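CzcP cation efflux P1-ATPase (Ralstonia metallidurans, PDB 4U9R) probably exports zinc and related divalent metals from the cell at the expense of ATP, this piece being its N-terminal ferredoxin-like metal-binding extension. Local coordinates at residues Pro43-Glu46 with Arg47-Glu51; Arg120-Ala123 with Ser124-Ala128; Ile83-Ala86 with Arg87-Glu90; Ala155-Glu158 with Gln159-Lys163. All blocks are in the same frame, centred on the assembly; numbering follows the deposited sequence.

All four contacts lie on or at the ends of helices that pack on the antiparallel sheets of a ferredoxin-like extension. Along the chain they run contact 1, contact 3, contact 2, contact 4. Contacts 1 and 3 belong to helices 43-53 and 85-102, which pack against the sheet of strands 24-29, 73-78 and 58-64; their centres are about 18 Å apart. Contacts 2 and 4, on helices 116-127 and 154-162 beside the sheet of strands 103-109, 142-148 and 132-137, touch, with centres about 13 Å apart. Contacts 2 and 3 are about 42 Å apart between centres. C44 of contact 1 shares a cadmium ion with H105 and E146 of the second sheet, a site that bridges the two halves.

Contact 1: residues Pro43-Glu46 with Arg47-Glu51. With CD (cadmium ion), chain B.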
loop_
_atom_site.group_PDB
_atom_site.type_symbol
_atom_site.label_atom_id
_atom_site.label_comp_id
_atom_site.label_asym_id
_atom_site.label_seq_id
_atom_site.Cartn_x
_atom_site.Cartn_y
_atom_site.Cartn_z
ATOM N N PRO A 43 -2.741 -1.337 -2.406
ATOM C CA PRO A 43 -3.116 -2.582 -1.765
ATOM C C PRO A 43 -2.563 -2.784 -0.351
ATOM O O PRO A 43 -2.951 -3.751 0.316
ATOM C CB PRO A 43 -2.553 -3.652 -2.708
ATOM C CG PRO A 43 -1.496 -2.973 -3.484
ATOM C CD PRO A 43 -1.964 -1.574 -3.644
ATOM N N CYS A 44 -1.659 -1.905 0.074
ATOM C CA CYS A 44 -1.197 -1.867 1.446
ATOM C C CYS A 44 -2.382 -1.631 2.426
ATOM O O CYS A 44 -2.453 -2.250 3.466
ATOM C CB CYS A 44 -0.080 -0.810 1.616
ATOM S SG CYS A 44 1.533 -1.558 1.364
ATOM N N VAL A 45 -3.313 -0.764 2.066
ATOM C CA VAL A 45 -4.497 -0.507 2.878
ATOM C C VAL A 45 -5.319 -1.776 3.120
ATOM O O VAL A 45 -5.719 -2.050 4.273
ATOM C CB VAL A 45 -5.383 0.591 2.258
ATOM C CG1 VAL A 45 -6.648 0.780 3.094
ATOM C CG2 VAL A 45 -4.614 1.899 2.200
ATOM N N GLU A 46 -5.536 -2.546 2.050
ATOM C CA GLU A 46 -6.212 -3.873 2.095
ATOM C C GLU A 46 -5.404 -4.910 2.845
ATOM O O GLU A 46 -5.970 -5.754 3.564
ATOM C CB GLU A 46 -6.483 -4.423 0.668
ATOM C CG GLU A 46 -7.238 -5.762 0.607
ATOM C CD GLU A 46 -7.129 -6.500 -0.748
ATOM O OE1 GLU A 46 -8.157 -6.659 -1.451
ATOM O OE2 GLU A 46 -6.014 -6.946 -1.111
ATOM N N ARG A 47 -4.090 -4.912 2.651
ATOM C CA ARG A 47 -3.255 -5.823 3.442
ATOM C C ARG A 47 -3.490 -5.580 4.944
ATOM O O ARG A 47 -3.708 -6.518 5.711
ATOM C CB ARG A 47 -1.774 -5.657 3.143
ATOM C CG ARG A 47 -1.245 -6.598 2.087
ATOM C CD ARG A 47 0.273 -6.448 1.855
ATOM N NE ARG A 47 0.605 -6.847 0.484
ATOM C CZ ARG A 47 0.821 -6.022 -0.547
ATOM N NH1 ARG A 47 0.857 -4.702 -0.403
ATOM N NH2 ARG A 47 1.056 -6.542 -1.741
ATOM N N LEU A 48 -3.438 -4.313 5.336
ATOM C CA LEU A 48 -3.621 -3.912 6.726
ATOM C C LEU A 48 -4.994 -4.324 7.221
ATOM O O LEU A 48 -5.113 -4.991 8.234
ATOM C CB LEU A 48 -3.435 -2.408 6.875
ATOM C CG LEU A 48 -3.695 -1.758 8.237
ATOM C CD1 LEU A 48 -2.933 -2.455 9.321
ATOM C CD2 LEU A 48 -3.246 -0.307 8.191
ATOM N N LEU A 49 -6.032 -3.952 6.490
ATOM C CA LEU A 49 -7.393 -4.265 6.915
ATOM C C LEU A 49 -7.652 -5.758 6.978
ATOM O O LEU A 49 -8.199 -6.222 7.957
ATOM C CB LEU A 49 -8.440 -3.616 6.019
ATOM C CG LEU A 49 -8.539 -2.088 6.024
ATOM C CD1 LEU A 49 -9.520 -1.629 4.946
ATOM C CD2 LEU A 49 -8.982 -1.593 7.346
ATOM N N SER A 50 -7.233 -6.517 5.978
ATOM C CA SER A 50 -7.521 -7.977 5.982
ATOM C C SER A 50 -6.748 -8.727 7.082
ATOM O O SER A 50 -7.265 -9.685 7.715
ATOM C CB SER A 50 -7.289 -8.602 4.588
ATOM O OG SER A 50 -5.920 -8.540 4.208
ATOM N N GLU A 51 -5.549 -8.277 7.358
ATOM C CA GLU A 51 -4.799 -8.819 8.500
ATOM C C GLU A 51 -5.461 -8.472 9.808
ATOM O O GLU A 51 -5.594 -9.339 10.660
ATOM C CB GLU A 51 -3.346 -8.365 8.486
ATOM C CG GLU A 51 -2.586 -9.046 7.357
ATOM C CD GLU A 51 -1.096 -8.745 7.331
ATOM O OE1 GLU A 51 -0.518 -8.396 8.390
ATOM O OE2 GLU A 51 -0.510 -8.870 6.231
HETATM CD CD CD B . 1.696 -0.659 -1.060
#
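C44 and R47 meet at the metal end of helix 43-53, where C44 SG is 2.6 Å from the cadmium ion and 3.7 Å from R47 NH1. The sulfur comes to the edge of the guanidinium, close to its plane, so the arginine does not lie flat over it. D42, H105 and E146 complete the metal site. R47 NH1 also makes a hydrogen bond to E146, which makes the arginine a second-shell residue touching two of the ligands; its positive charge would be expected to favour an anionic sulfur and carboxylate there. The chain of R47, extended from CG to NE, carries the guanidinium out to C44 SG, and F103 adds a cation-pi contact. The cadmium site thus joins helix 43-53 of the first ferredoxin-like half to the sheet of the second, through strands 103-109 and 142-148. Behind it, R47 N donates to P43 O over 2.8 Å and L48 N to C44 O over 3.0 Å, alpha-helical bonds that hold the backbone carrying the C44 sulfur. On the face turned to strand 58-64, V45 and L49 point the same way side by side, with CG1 of V45 4.2 Å from CD1 of L49, and both touch I63. On the exposed side, E46 O is gripped twice: S50 N lies 2.8 Å and S50 OG 2.9 Å from it, reaching it from opposite faces of the carbonyl plane. The serine hydroxyl swings back to that oxygen because OG stands between its own backbone N and carbonyl carbon (chi1 65°).

Contact 2: residues Arg120-Ala123 with Ser124-Ala128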
loop_
_atom_site.group_PDB
_atom_site.type_symbol
_atom_site.label_atom_id
_atom_site.label_comp_id
_atom_site.label_asym_id
_atom_site.label_seq_id
_atom_site.Cartn_x
_atom_site.Cartn_y
_atom_site.Cartn_z
ATOM N N ARG A 120 1.860 -1.579 -21.978
ATOM C CA ARG A 120 1.459 -2.931 -21.597
ATOM C C ARG A 120 2.593 -3.964 -21.711
ATOM O O ARG A 120 2.549 -5.003 -21.064
ATOM C CB ARG A 120 0.256 -3.364 -22.439
ATOM C CG ARG A 120 -0.598 -4.445 -21.802
ATOM C CD ARG A 120 -1.636 -4.994 -22.773
ATOM N NE ARG A 120 -1.075 -5.221 -24.106
ATOM C CZ ARG A 120 -0.219 -6.195 -24.429
ATOM N NH1 ARG A 120 0.201 -7.073 -23.519
ATOM N NH2 ARG A 120 0.225 -6.292 -25.678
ATOM N N THR A 121 3.599 -3.681 -22.532
ATOM C CA THR A 121 4.755 -4.567 -22.677
ATOM C C THR A 121 5.739 -4.366 -21.529
ATOM O O THR A 121 6.218 -5.340 -20.934
ATOM C CB THR A 121 5.487 -4.317 -24.015
ATOM O OG1 THR A 121 4.599 -4.597 -25.103
ATOM C CG2 THR A 121 6.741 -5.190 -24.137
ATOM N N VAL A 122 6.050 -3.100 -21.247
ATOM C CA VAL A 122 6.913 -2.721 -20.118
ATOM C C VAL A 122 6.266 -3.046 -18.755
ATOM O O VAL A 122 6.967 -3.309 -17.781
ATOM C CB VAL A 122 7.297 -1.222 -20.192
ATOM C CG1 VAL A 122 7.988 -0.749 -18.918
ATOM C CG2 VAL A 122 8.182 -0.974 -21.411
ATOM N N ALA A 123 4.936 -3.026 -18.697
ATOM C CA ALA A 123 4.220 -3.509 -17.528
ATOM C C ALA A 123 4.679 -4.931 -17.165
ATOM O O ALA A 123 5.014 -5.206 -16.007
ATOM C CB ALA A 123 2.718 -3.475 -17.777
ATOM N N SER A 124 4.711 -5.818 -18.163
ATOM C CA SER A 124 5.128 -7.209 -17.958
ATOM C C SER A 124 6.608 -7.342 -17.621
ATOM O O SER A 124 6.999 -8.272 -16.916
ATOM C CB SER A 124 4.806 -8.070 -19.189
ATOM O OG SER A 124 3.408 -8.276 -19.325
ATOM N N GLN A 125 7.434 -6.440 -18.144
ATOM C CA GLN A 125 8.868 -6.471 -17.838
ATOM C C GLN A 125 9.113 -6.152 -16.370
ATOM O O GLN A 125 10.017 -6.720 -15.750
ATOM C CB GLN A 125 9.664 -5.498 -18.724
ATOM C CG GLN A 125 10.095 -6.093 -20.063
ATOM C CD GLN A 125 10.483 -5.042 -21.098
ATOM O OE1 GLN A 125 11.102 -4.029 -20.775
ATOM N NE2 GLN A 125 10.116 -5.287 -22.353
ATOM N N LEU A 126 8.321 -5.226 -15.828
ATOM C CA LEU A 126 8.406 -4.865 -14.406
ATOM C C LEU A 126 7.973 -6.050 -13.532
ATOM O O LEU A 126 8.738 -6.479 -12.666
ATOM C CB LEU A 126 7.580 -3.610 -14.114
ATOM C CG LEU A 126 8.252 -2.309 -14.575
ATOM C CD1 LEU A 126 7.280 -1.135 -14.557
ATOM C CD2 LEU A 126 9.501 -1.992 -13.754
ATOM N N ARG A 127 6.794 -6.612 -13.808
ATOM C CA ARG A 127 6.304 -7.793 -13.080
ATOM C C ARG A 127 7.347 -8.903 -12.964
ATOM O O ARG A 127 7.486 -9.512 -11.902
ATOM C CB ARG A 127 5.025 -8.348 -13.716
ATOM C CG ARG A 127 3.778 -7.532 -13.409
ATOM C CD ARG A 127 2.506 -8.203 -13.914
ATOM N NE ARG A 127 2.019 -7.611 -15.158
ATOM C CZ ARG A 127 1.321 -6.477 -15.245
ATOM N NH1 ARG A 127 1.017 -5.776 -14.158
ATOM N NH2 ARG A 127 0.928 -6.029 -16.435
ATOM N N ALA A 128 8.095 -9.141 -14.041
ATOM C CA ALA A 128 9.051 -10.250 -14.110
ATOM C C ALA A 128 10.347 -10.028 -13.323
ATOM O O ALA A 128 11.119 -10.974 -13.131
ATOM C CB ALA A 128 9.374 -10.566 -15.562
#
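R127 folds its guanidinium back over A123. One face of the group lies toward A123 O, which stands 3.9 Å above the plane and offset toward the rim, and the NH2 branch comes 3.4 Å from A123 CB. A bend at chi3 (-102°) turns the group back along the helix and over the carbonyl. R127 NH1 has a weak hydrogen bond to A135 O of strand 132-137. Three backbone hydrogen bonds cross between 120-123 and 124-128. Q125 N donates to T121 O at 3.2 Å with a rather bent N-H...O angle of 143°, whereas R127 N meets A123 O at 3.2 Å almost straight, at 175°. L126 N reaches V122 O at 3.1 Å. This is the last part of helix 116-127, in a ferredoxin-like half whose elements run beta-alpha-beta-beta-alpha; the helix follows strand 103-109 and leads into strand 132-137. Apolar contact joins V122 and L126: V122 CG1 is 4.4 Å from L126 CD1, a loose approach. L126 continues onto A135 and V137 of strand 132-137, while V122 rests on W114. Polar and apolar atoms mix at T121 and Q125, whose side chains run side by side. T121 CG2 approaches Q125 NE2 to 3.8 Å, while T121 OG1 is hydrogen-bonded to R117.

Contact 3: residues Ile83-Ala86 with Arg87-Glu90; sequences ISLA and RIRE
R89 leans back over L85 and A86 at the start of helix 85-102, and its side chain can be traced atom by atom. CB sits 3.5 Å from L85 O, the same oxygen that accepts from R89 N. The chain then runs out with CG trans to the backbone N and bends at chi3 (61°), which returns the tip toward the preceding turn. NE has a weak hydrogen bond, 3.1 Å, to a water that in turn donates to A86 O at 2.8 Å, so that water bridges side chain and backbone. NH1 lies 3.7 Å from L85 CG, and A86 CA lies over one face of the guanidinium. The other arginine, R87, is met differently: I83 crosses it at about a right angle, with I83 CG1 3.4 Å from R87 CG. L85 CD1 and I88 CG2 are 4.1 Å apart, and both residues also touch L26 and Y78 of the neighbouring strands. At the start of the helix, R87 N donates to S84 OG at 3.2 Å, with an N-H...O angle of 150°, while S84 O accepts from I88 N. This is a serine N-cap opening the longer of the two main helices (43-53 and 85-102) of the first ferredoxin-like half, following strand 73-78.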
loop_
_atom_site.group_PDB
_atom_site.type_symbol
_atom_site.label_atom_id
_atom_site.label_comp_id
_atom_site.label_asym_id
_atom_site.label_seq_id
_atom_site.Cartn_x
_atom_site.Cartn_y
_atom_site.Cartn_z
ATOM N N ILE A 83 -10.827 -7.464 24.183
ATOM C CA ILE A 83 -9.514 -6.834 23.976
ATOM C C ILE A 83 -9.524 -5.420 24.491
ATOM O O ILE A 83 -10.530 -4.720 24.364
ATOM C CB ILE A 83 -9.140 -6.885 22.480
ATOM C CG1 ILE A 83 -7.690 -6.472 22.246
ATOM C CG2 ILE A 83 -10.099 -6.044 21.633
ATOM C CD1 ILE A 83 -7.172 -6.990 20.924
ATOM N N SER A 84 -8.432 -4.997 25.116
ATOM C CA SER A 84 -8.366 -3.665 25.664
ATOM C C SER A 84 -8.111 -2.659 24.537
ATOM O O SER A 84 -7.655 -3.040 23.459
ATOM C CB SER A 84 -7.270 -3.592 26.703
ATOM O OG SER A 84 -5.986 -3.737 26.133
ATOM N N LEU A 85 -8.388 -1.389 24.780
ATOM C CA LEU A 85 -8.078 -0.373 23.795
ATOM C C LEU A 85 -6.575 -0.331 23.489
ATOM O O LEU A 85 -6.162 -0.297 22.331
ATOM C CB LEU A 85 -8.558 0.986 24.257
ATOM C CG LEU A 85 -8.115 2.159 23.379
ATOM C CD1 LEU A 85 -8.422 1.987 21.894
ATOM C CD2 LEU A 85 -8.781 3.409 23.915
ATOM N N ALA A 86 -5.765 -0.326 24.532
ATOM C CA ALA A 86 -4.301 -0.356 24.387
ATOM C C ALA A 86 -3.797 -1.433 23.445
ATOM O O ALA A 86 -2.934 -1.202 22.615
ATOM C CB ALA A 86 -3.666 -0.588 25.760
ATOM N N ARG A 87 -4.362 -2.612 23.598
ATOM C CA ARG A 87 -3.999 -3.791 22.843
ATOM C C ARG A 87 -4.541 -3.757 21.388
ATOM O O ARG A 87 -3.814 -4.092 20.456
ATOM C CB ARG A 87 -4.509 -5.032 23.613
ATOM C CG ARG A 87 -4.312 -6.374 22.916
ATOM C CD ARG A 87 -2.848 -6.716 22.689
ATOM N NE ARG A 87 -2.685 -7.766 21.687
ATOM C CZ ARG A 87 -2.682 -9.076 21.941
ATOM N NH1 ARG A 87 -2.836 -9.545 23.182
ATOM N NH2 ARG A 87 -2.524 -9.932 20.933
ATOM N N ILE A 88 -5.782 -3.313 21.165
ATOM C CA ILE A 88 -6.246 -3.195 19.784
ATOM C C ILE A 88 -5.416 -2.131 19.044
ATOM O O ILE A 88 -4.940 -2.369 17.930
ATOM C CB ILE A 88 -7.780 -3.051 19.639
ATOM C CG1 ILE A 88 -8.197 -3.147 18.179
ATOM C CG2 ILE A 88 -8.276 -1.733 20.147
ATOM C CD1 ILE A 88 -7.745 -4.389 17.459
ATOM N N ARG A 89 -5.135 -1.010 19.682
ATOM C CA ARG A 89 -4.384 0.054 19.001
ATOM C C ARG A 89 -2.932 -0.399 18.663
ATOM O O ARG A 89 -2.382 -0.068 17.605
ATOM C CB ARG A 89 -4.402 1.333 19.836
ATOM C CG ARG A 89 -3.597 2.472 19.238
ATOM C CD ARG A 89 -3.673 3.746 20.069
ATOM N NE ARG A 89 -3.135 3.538 21.411
ATOM C CZ ARG A 89 -3.775 3.735 22.553
ATOM N NH1 ARG A 89 -5.042 4.155 22.606
ATOM N NH2 ARG A 89 -3.132 3.489 23.676
ATOM N N GLU A 90 -2.332 -1.177 19.553
ATOM C CA GLU A 90 -0.988 -1.729 19.340
ATOM C C GLU A 90 -0.966 -2.676 18.158
ATOM O O GLU A 90 -0.054 -2.637 17.324
ATOM C CB GLU A 90 -0.498 -2.430 20.634
ATOM C CG GLU A 90 0.825 -3.191 20.550
ATOM C CD GLU A 90 1.315 -3.646 21.931
ATOM O OE1 GLU A 90 0.941 -4.765 22.376
ATOM O OE2 GLU A 90 2.033 -2.860 22.593
HETATM O O HOH W 1 -1.313 1.091 22.191
#

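Contact 4: residues Ala155-Glu158 with Gln159-Lys163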
loop_
_atom_site.group_PDB
_atom_site.type_symbol
_atom_site.label_atom_id
_atom_site.label_comp_id
_atom_site.label_asym_id
_atom_site.label_seq_id
_atom_site.Cartn_x
_atom_site.Cartn_y
_atom_site.Cartn_z
ATOM N N ALA A 155 16.217 1.598 -6.304
ATOM C CA ALA A 155 17.441 1.824 -7.073
ATOM C C ALA A 155 17.614 0.690 -8.070
ATOM O O ALA A 155 17.874 0.930 -9.240
ATOM C CB ALA A 155 18.649 1.927 -6.153
ATOM N N GLY A 156 17.432 -0.541 -7.601
ATOM C CA GLY A 156 17.422 -1.719 -8.456
ATOM C C GLY A 156 16.321 -1.766 -9.515
ATOM O O GLY A 156 16.505 -2.417 -10.556
ATOM N N ILE A 157 15.177 -1.118 -9.241
ATOM C CA ILE A 157 14.107 -0.926 -10.233
ATOM C C ILE A 157 14.548 0.043 -11.319
ATOM O O ILE A 157 14.332 -0.225 -12.503
ATOM C CB ILE A 157 12.788 -0.344 -9.634
ATOM C CG1 ILE A 157 12.215 -1.238 -8.519
ATOM C CG2 ILE A 157 11.742 -0.131 -10.733
ATOM C CD1 ILE A 157 12.192 -2.720 -8.834
ATOM N N GLU A 158 15.132 1.170 -10.908
ATOM C CA GLU A 158 15.618 2.172 -11.851
ATOM C C GLU A 158 16.719 1.603 -12.756
ATOM O O GLU A 158 16.693 1.816 -13.970
ATOM C CB GLU A 158 16.105 3.436 -11.127
ATOM C CG GLU A 158 16.721 4.477 -12.071
ATOM C CD GLU A 158 16.575 5.917 -11.605
ATOM O OE1 GLU A 158 15.973 6.160 -10.537
ATOM O OE2 GLU A 158 17.059 6.818 -12.324
ATOM N N GLN A 159 17.666 0.876 -12.158
ATOM C CA GLN A 159 18.775 0.260 -12.895
ATOM C C GLN A 159 18.273 -0.774 -13.907
ATOM O O GLN A 159 18.838 -0.894 -14.985
ATOM C CB GLN A 159 19.793 -0.396 -11.941
ATOM C CG GLN A 159 20.493 0.554 -10.967
ATOM C CD GLN A 159 21.453 1.522 -11.637
ATOM O OE1 GLN A 159 21.258 2.739 -11.582
ATOM N NE2 GLN A 159 22.498 0.989 -12.268
ATOM N N ALA A 160 17.209 -1.500 -13.566
ATOM C CA ALA A 160 16.597 -2.479 -14.484
ATOM C C ALA A 160 15.752 -1.859 -15.630
ATOM O O ALA A 160 15.718 -2.406 -16.751
ATOM C CB ALA A 160 15.753 -3.468 -13.695
ATOM N N LEU A 161 15.045 -0.763 -15.332
ATOM C CA LEU A 161 14.348 0.020 -16.352
ATOM C C LEU A 161 15.247 1.109 -16.934
ATOM O O LEU A 161 14.801 1.879 -17.775
ATOM C CB LEU A 161 13.049 0.636 -15.811
ATOM C CG LEU A 161 13.129 1.768 -14.772
ATOM C CD1 LEU A 161 13.345 3.159 -15.384
ATOM C CD2 LEU A 161 11.872 1.761 -13.899
ATOM N N SER A 162 16.500 1.179 -16.482
ATOM C CA SER A 162 17.491 2.089 -17.068
ATOM C C SER A 162 17.679 1.778 -18.552
ATOM O O SER A 162 17.623 2.689 -19.386
ATOM C CB SER A 162 18.839 1.993 -16.344
ATOM O OG SER A 162 19.732 3.008 -16.769
ATOM N N LYS A 163 17.881 0.494 -18.870
ATOM C CA LYS A 163 18.019 0.043 -20.257
ATOM C C LYS A 163 17.117 0.872 -21.201
ATOM O O LYS A 163 17.618 1.564 -22.092
ATOM C CB LYS A 163 17.783 -1.484 -20.384
ATOM C CG LYS A 163 16.334 -1.951 -20.436
ATOM C CD LYS A 163 16.225 -3.449 -20.665
ATOM C CE LYS A 163 14.793 -3.934 -20.480
ATOM N NZ LYS A 163 14.518 -5.209 -21.202
#
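Q159 opens 159-163 by turning back onto A155: its backbone N donates to A155 O at 2.9 Å with an angle of 163° at the hydrogen, and its CG lies 3.2 Å from the same oxygen. The first torsion puts CG there, anti to the carbonyl carbon and beside the backbone N. Next comes A160, whose N donates to G156 O at 3.2 Å. The donor here stands well above the carbonyl plane, 46° out of it, so this bond is less well directed than its neighbours. A160 CB is 3.4 Å from that same carbonyl oxygen, and the methyl also touches L129. L161 carries the buried side of the turn. Its N reaches I157 O at 3.0 Å, and CG stands between its backbone N and carbonyl carbon (chi1 69°), a placement that brings the branch close against the oxygen of I157. From there CD2 extends to 3.7 Å from I157 CG2, the two side chains lying at a slant to each other. Both also rest on W108 of strand 103-109, with L161 touching L110 and I157 touching I152. S162 follows, CB 3.2 Å from E158 O, against the carbonyl of the preceding turn. E158 itself reaches W108 and L166 with its extended side chain. What is formed is most of helix 154-162, the second helix of a ferredoxin-like half whose elements run beta-alpha-beta-beta-alpha, with its apolar face laid on strand 103-109 of the sheet.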